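Local coordinates for protein pentafunctional AROM polypeptide (Schizosaccharomyces pombe, PDB 5SWV) that probably catalyses several steps of the shikimate pathway, this fragment carrying its dehydroquinate dehydratase and shikimate dehydrogenase activities, at residues Leu183-Arg187 and Ile199-Met203; Lys134-His140 and Ala165-Val171. All coordinates share one frame; numbering follows the deposited sequence.

Interaction 1 (Leu183-Arg187 and Ile199-Met203)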
loop_
_atom_site.group_PDB
_atom_site.type_symbol
_atom_site.label_atom_id
_atom_site.label_comp_id
_atom_site.label_asym_id
_atom_site.label_seq_id
_atom_site.Cartn_x
_atom_site.Cartn_y
_atom_site.Cartn_z
ATOM N N LEU A 183 18.267 22.893 -13.417
ATOM C CA LEU A 183 17.441 21.726 -13.620
ATOM C C LEU A 183 15.952 22.055 -13.492
ATOM O O LEU A 183 15.166 21.584 -14.301
ATOM C CB LEU A 183 17.857 20.610 -12.663
ATOM C CG LEU A 183 17.102 19.290 -12.764
ATOM C CD1 LEU A 183 17.956 18.126 -12.300
ATOM C CD2 LEU A 183 15.800 19.328 -11.981
ATOM N N GLU A 184 15.560 22.859 -12.501
ATOM C CA GLU A 184 14.157 23.289 -12.377
ATOM C C GLU A 184 13.680 24.163 -13.542
ATOM O O GLU A 184 12.554 24.005 -14.002
ATOM C CB GLU A 184 13.894 24.022 -11.055
ATOM C CG GLU A 184 14.082 23.203 -9.775
ATOM C CD GLU A 184 13.381 21.852 -9.773
ATOM O OE1 GLU A 184 12.178 21.791 -10.125
ATOM O OE2 GLU A 184 14.054 20.851 -9.404
ATOM N N GLU A 185 14.524 25.079 -14.009
ATOM C CA GLU A 185 14.258 25.813 -15.261
ATOM C C GLU A 185 13.975 24.849 -16.398
ATOM O O GLU A 185 12.970 24.987 -17.099
ATOM C CB GLU A 185 15.438 26.699 -15.653
ATOM C CG GLU A 185 15.383 28.072 -15.022
ATOM C CD GLU A 185 16.759 28.677 -14.726
ATOM O OE1 GLU A 185 17.784 28.309 -15.371
ATOM O OE2 GLU A 185 16.810 29.549 -13.825
ATOM N N PHE A 186 14.870 23.874 -16.550
ATOM C CA PHE A 186 14.722 22.835 -17.549
ATOM C C PHE A 186 13.406 22.070 -17.358
ATOM O O PHE A 186 12.651 21.913 -18.302
ATOM C CB PHE A 186 15.932 21.886 -17.527
ATOM C CG PHE A 186 15.835 20.757 -18.525
ATOM C CD1 PHE A 186 16.276 20.927 -19.833
ATOM C CD2 PHE A 186 15.282 19.532 -18.163
ATOM C CE1 PHE A 186 16.176 19.900 -20.759
ATOM C CE2 PHE A 186 15.171 18.502 -19.087
ATOM C CZ PHE A 186 15.621 18.686 -20.386
ATOM N N ARG A 187 13.122 21.627 -16.136
ATOM C CA ARG A 187 11.878 20.938 -15.855
ATOM C C ARG A 187 10.686 21.734 -16.363
ATOM O O ARG A 187 9.789 21.159 -16.978
ATOM C CB ARG A 187 11.722 20.642 -14.363
ATOM C CG ARG A 187 10.298 20.307 -13.949
ATOM C CD ARG A 187 10.177 19.277 -12.850
ATOM N NE ARG A 187 11.258 19.279 -11.864
ATOM C CZ ARG A 187 11.792 18.185 -11.296
ATOM N NH1 ARG A 187 11.385 16.960 -11.610
ATOM N NH2 ARG A 187 12.769 18.309 -10.399
ATOM N N ILE A 199 10.737 11.810 -14.688
ATOM C CA ILE A 199 11.563 11.732 -13.476
ATOM C C ILE A 199 12.860 12.483 -13.779
ATOM O O ILE A 199 13.537 12.182 -14.750
ATOM C CB ILE A 199 11.914 10.280 -13.094
ATOM C CG1 ILE A 199 10.667 9.395 -13.050
ATOM C CG2 ILE A 199 12.605 10.231 -11.736
ATOM C CD1 ILE A 199 10.978 7.925 -12.862
ATOM N N LEU A 200 13.217 13.431 -12.926
ATOM C CA LEU A 200 14.305 14.355 -13.209
ATOM C C LEU A 200 14.950 14.881 -11.937
ATOM O O LEU A 200 14.292 15.501 -11.119
ATOM C CB LEU A 200 13.752 15.504 -14.029
ATOM C CG LEU A 200 14.687 16.647 -14.422
ATOM C CD1 LEU A 200 15.753 16.140 -15.381
ATOM C CD2 LEU A 200 13.896 17.799 -15.038
ATOM N N PHE A 201 16.243 14.622 -11.784
ATOM C CA PHE A 201 17.018 15.077 -10.626
ATOM C C PHE A 201 18.508 14.926 -10.879
ATOM O O PHE A 201 18.918 14.421 -11.914
ATOM C CB PHE A 201 16.633 14.306 -9.363
ATOM C CG PHE A 201 16.859 12.830 -9.450
ATOM C CD1 PHE A 201 15.903 11.997 -10.032
ATOM C CD2 PHE A 201 17.997 12.251 -8.908
ATOM C CE1 PHE A 201 16.097 10.621 -10.093
ATOM C CE2 PHE A 201 18.192 10.869 -8.957
ATOM C CZ PHE A 201 17.246 10.059 -9.563
ATOM N N ASN A 202 19.302 15.410 -9.928
ATOM C CA ASN A 202 20.739 15.252 -9.935
ATOM C C ASN A 202 21.119 14.370 -8.773
ATOM O O ASN A 202 20.683 14.606 -7.635
ATOM C CB ASN A 202 21.441 16.590 -9.777
ATOM C CG ASN A 202 21.162 17.539 -10.930
ATOM O OD1 ASN A 202 21.283 17.168 -12.094
ATOM N ND2 ASN A 202 20.796 18.773 -10.611
ATOM N N MET A 203 21.920 13.349 -9.064
ATOM C CA MET A 203 22.561 12.580 -8.015
ATOM C C MET A 203 23.779 13.347 -7.494
ATOM O O MET A 203 24.128 14.410 -8.022
ATOM C CB MET A 203 22.889 11.168 -8.495
ATOM C CG MET A 203 23.938 11.030 -9.593
ATOM S SD MET A 203 24.179 9.334 -10.206
ATOM C CE MET A 203 22.527 8.662 -10.252
#
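Helix 177-193 and strand 198-203 form the second half of a beta-alpha-beta unit in the TIM-barrel dehydroquinase domain, and Leu183, Phe186 and Arg187 of the helix converge on Leu200 of the strand. The two segments run nearly antiparallel (169°), their axes 9.3 Å apart, as expected when a helix returns over the outside of the barrel. The Leu183 and Leu200 side chains overlap alongside one another, reaching from their own backbones in opposing senses, with Leu183 CD2 3.8 Å from Leu200 CG. With CG anti to the backbone N (chi1 -179°), Leu183 also reaches along the strand, setting CD1 3.4 Å from Asn202 ND2. That amide is held elsewhere: ND2 donates to Asn180 OD1, and OD1 accepts from Trp148 NE1. Leu200 CD2 is shared: it lies 3.8 Å from Phe186 CD2, at the edge of that ring, and 3.6 Å from Arg187 CB, and sits over one face of the Arg187 guanidinium, offset toward its rim. The bent Arg187 chain brings its NH1 and NH2 each to 3.3 Å from Leu200 O, but these hydrogen bonds are weak (128° at each hydrogen). Its stronger grips lie to other sides: NE and NH2 hold Glu184 OE1 and OE2 side-on, while NH1 donates to Asn214 OD1, which also accepts from Leu200 N. The contact is thus apolar at its centre and polar at its border, where the salt bridge to Glu184 fixes the rotation of the guanidinium and probably balances its charge.

Interaction 2 (Lys134-His140 and Ala165-Val171)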
loop_
_atom_site.group_PDB
_atom_site.type_symbol
_atom_site.label_atom_id
_atom_site.label_comp_id
_atom_site.label_asym_id
_atom_site.label_seq_id
_atom_site.Cartn_x
_atom_site.Cartn_y
_atom_site.Cartn_z
ATOM N N LYS A 134 4.991 -0.869 -18.752
ATOM C CA LYS A 134 5.359 0.493 -19.148
ATOM C C LYS A 134 6.875 0.641 -19.211
ATOM O O LYS A 134 7.582 0.151 -18.332
ATOM C CB LYS A 134 4.844 1.498 -18.124
ATOM C CG LYS A 134 3.355 1.459 -17.881
ATOM C CD LYS A 134 2.588 1.927 -19.096
ATOM C CE LYS A 134 1.148 2.169 -18.709
ATOM N NZ LYS A 134 0.310 2.150 -19.921
ATOM N N LEU A 135 7.365 1.345 -20.220
ATOM C CA LEU A 135 8.795 1.570 -20.351
ATOM C C LEU A 135 9.247 2.897 -19.735
ATOM O O LEU A 135 8.632 3.949 -19.976
ATOM C CB LEU A 135 9.201 1.505 -21.806
ATOM C CG LEU A 135 8.918 0.192 -22.515
ATOM C CD1 LEU A 135 9.644 0.216 -23.839
ATOM C CD2 LEU A 135 9.334 -1.037 -21.709
ATOM N N ILE A 136 10.298 2.812 -18.909
ATOM C CA ILE A 136 10.992 3.976 -18.366
ATOM C C ILE A 136 12.311 4.067 -19.125
ATOM O O ILE A 136 13.201 3.236 -18.961
ATOM C CB ILE A 136 11.264 3.899 -16.840
ATOM C CG1 ILE A 136 9.979 3.579 -16.060
ATOM C CG2 ILE A 136 11.833 5.228 -16.343
ATOM C CD1 ILE A 136 10.140 3.550 -14.546
ATOM N N MET A 137 12.406 5.073 -19.977
ATOM C CA MET A 137 13.615 5.327 -20.716
ATOM C C MET A 137 14.503 6.223 -19.868
ATOM O O MET A 137 14.089 7.316 -19.490
ATOM C CB MET A 137 13.284 5.984 -22.055
ATOM C CG MET A 137 12.401 5.117 -22.939
ATOM S SD MET A 137 13.321 3.708 -23.565
ATOM C CE MET A 137 12.124 2.446 -23.272
ATOM N N SER A 138 15.720 5.756 -19.595
ATOM C CA SER A 138 16.588 6.366 -18.608
ATOM C C SER A 138 17.955 6.713 -19.182
ATOM O O SER A 138 18.504 5.953 -19.965
ATOM C CB SER A 138 16.773 5.405 -17.438
ATOM O OG SER A 138 17.704 4.388 -17.771
ATOM N N TRP A 139 18.502 7.850 -18.766
ATOM C CA TRP A 139 19.916 8.136 -18.954
ATOM C C TRP A 139 20.486 8.877 -17.750
ATOM O O TRP A 139 19.847 9.771 -17.203
ATOM C CB TRP A 139 20.155 8.945 -20.221
ATOM C CG TRP A 139 21.613 9.147 -20.498
ATOM C CD1 TRP A 139 22.369 10.222 -20.134
ATOM C CD2 TRP A 139 22.502 8.236 -21.151
ATOM N NE1 TRP A 139 23.671 10.051 -20.540
ATOM C CE2 TRP A 139 23.782 8.845 -21.176
ATOM C CE3 TRP A 139 22.343 6.972 -21.741
ATOM C CZ2 TRP A 139 24.902 8.231 -21.758
ATOM C CZ3 TRP A 139 23.473 6.361 -22.332
ATOM C CH2 TRP A 139 24.732 6.997 -22.326
ATOM N N HIS A 140 21.705 8.494 -17.379
ATOM C CA HIS A 140 22.429 9.024 -16.236
ATOM C C HIS A 140 23.765 9.647 -16.714
ATOM O O HIS A 140 24.583 8.961 -17.339
ATOM C CB HIS A 140 22.692 7.890 -15.231
ATOM C CG HIS A 140 21.450 7.300 -14.626
ATOM N ND1 HIS A 140 20.621 6.427 -15.309
ATOM C CD2 HIS A 140 20.905 7.447 -13.392
ATOM C CE1 HIS A 140 19.619 6.070 -14.521
ATOM N NE2 HIS A 140 19.765 6.678 -13.354
ATOM N N ALA A 165 8.807 5.904 -25.133
ATOM C CA ALA A 165 8.687 6.035 -23.669
ATOM C C ALA A 165 7.276 6.147 -23.121
ATOM O O ALA A 165 6.474 6.874 -23.656
ATOM C CB ALA A 165 9.474 7.242 -23.201
ATOM N N ASP A 166 7.000 5.452 -22.030
ATOM C CA ASP A 166 5.863 5.785 -21.171
ATOM C C ASP A 166 6.265 6.774 -20.057
ATOM O O ASP A 166 5.428 7.535 -19.565
ATOM C CB ASP A 166 5.280 4.519 -20.542
ATOM C CG ASP A 166 4.732 3.565 -21.569
ATOM O OD1 ASP A 166 3.647 3.843 -22.105
ATOM O OD2 ASP A 166 5.378 2.534 -21.846
ATOM N N VAL A 167 7.522 6.694 -19.617
ATOM C CA VAL A 167 8.114 7.623 -18.653
ATOM C C VAL A 167 9.540 7.898 -19.102
ATOM O O VAL A 167 10.169 7.020 -19.694
ATOM C CB VAL A 167 8.171 7.019 -17.233
ATOM C CG1 VAL A 167 8.781 8.019 -16.233
ATOM C CG2 VAL A 167 6.786 6.549 -16.796
ATOM N N ILE A 168 10.051 9.103 -18.843
ATOM C CA ILE A 168 11.449 9.415 -19.146
ATOM C C ILE A 168 12.129 9.771 -17.845
ATOM O O ILE A 168 11.586 10.510 -17.040
ATOM C CB ILE A 168 11.597 10.549 -20.163
ATOM C CG1 ILE A 168 10.954 10.140 -21.493
ATOM C CG2 ILE A 168 13.070 10.874 -20.379
ATOM C CD1 ILE A 168 10.972 11.211 -22.574
ATOM N N LYS A 169 13.318 9.219 -17.640
ATOM C CA LYS A 169 14.097 9.455 -16.440
ATOM C C LYS A 169 15.446 10.016 -16.863
ATOM O O LYS A 169 16.198 9.355 -17.567
ATOM C CB LYS A 169 14.253 8.155 -15.680
ATOM C CG LYS A 169 15.016 8.259 -14.377
ATOM C CD LYS A 169 15.234 6.859 -13.820
ATOM C CE LYS A 169 16.546 6.758 -13.065
ATOM N NZ LYS A 169 16.356 6.942 -11.605
ATOM N N LEU A 170 15.739 11.244 -16.440
ATOM C CA LEU A 170 17.013 11.894 -16.747
ATOM C C LEU A 170 17.661 12.272 -15.436
ATOM O O LEU A 170 17.039 12.955 -14.621
ATOM C CB LEU A 170 16.791 13.143 -17.585
ATOM C CG LEU A 170 16.035 12.944 -18.891
ATOM C CD1 LEU A 170 15.835 14.288 -19.573
ATOM C CD2 LEU A 170 16.755 11.970 -19.821
ATOM N N VAL A 171 18.904 11.828 -15.233
ATOM C CA VAL A 171 19.605 12.080 -13.979
ATOM C C VAL A 171 20.994 12.640 -14.205
ATOM O O VAL A 171 21.837 11.965 -14.763
ATOM C CB VAL A 171 19.738 10.808 -13.132
ATOM C CG1 VAL A 171 20.395 11.149 -11.795
ATOM C CG2 VAL A 171 18.373 10.166 -12.929
#
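Leu135 O takes hydrogen bonds from both Asp166 N and Val167 N where strands 134-140 and 167-173, parallel neighbours in the TIM barrel, begin to pair. From there the backbone ladder alternates: Met137 N to Val167 O, Lys169 N to Met137 O (2.8 Å, 168° at the hydrogen), Trp139 N to Lys169 O and Val171 N to Trp139 O. CA-H...O contacts, such as Ser138 CA to Lys169 O, fill the intervals. At the polar entry, the Asp166 carboxylate turns back so that OD2 accepts from Leu135 N (2.8 Å) on its anti side; OD2 also forms a salt bridge with Lys130. The Lys134 chain passes across the Asp166 carboxylate, its CD 3.7 Å from Asp166 CG; its ammonium is near, but beyond salt-bridge distance. Among apolar contacts, Met137, on the face covered by helix 152-162, touches Ala165 CB of the preceding loop with its CG (3.6 Å), while Ile136 and Val167 pack flank to flank on the opposite face. That second face also carries Ser138, Lys169, His140 and Val171. His140 CD2 packs 3.6 Å from Val171 CB. The Lys169 chain, extended through chi2, then bent at chi3 and more sharply at chi4 (96°), sets NZ 3.8 Å from His140 NE2, too long for a hydrogen bond: an interior lysine next to a histidine, consistent with the Schiff-base chemistry of type I dehydroquinases.

How the interactions relate
Three successive barrel strands, 134-140, 167-173 and 198-203, tie the two interactions together, the centres of the two contacts lying about 13 Å apart. Strand 167-173 is the shared neighbour: Ile199 N lies 2.8 Å from Ile168 O and Ile199 O 2.9 Å from Leu170 N, both probable hydrogen bonds. Along the chain the two follow in series, helix 177-193 coming after strand 167-173. Interaction 1 lies on the outer, helix-covered side, where Leu200 CD1 reaches Leu170 O at 3.5 Å. On the inner side Phe201 CZ packs 3.6 Å from Val171 CG2 and its ring also touches Lys169, so strand 198-203 borders the probable active-site residues Lys169 and His140.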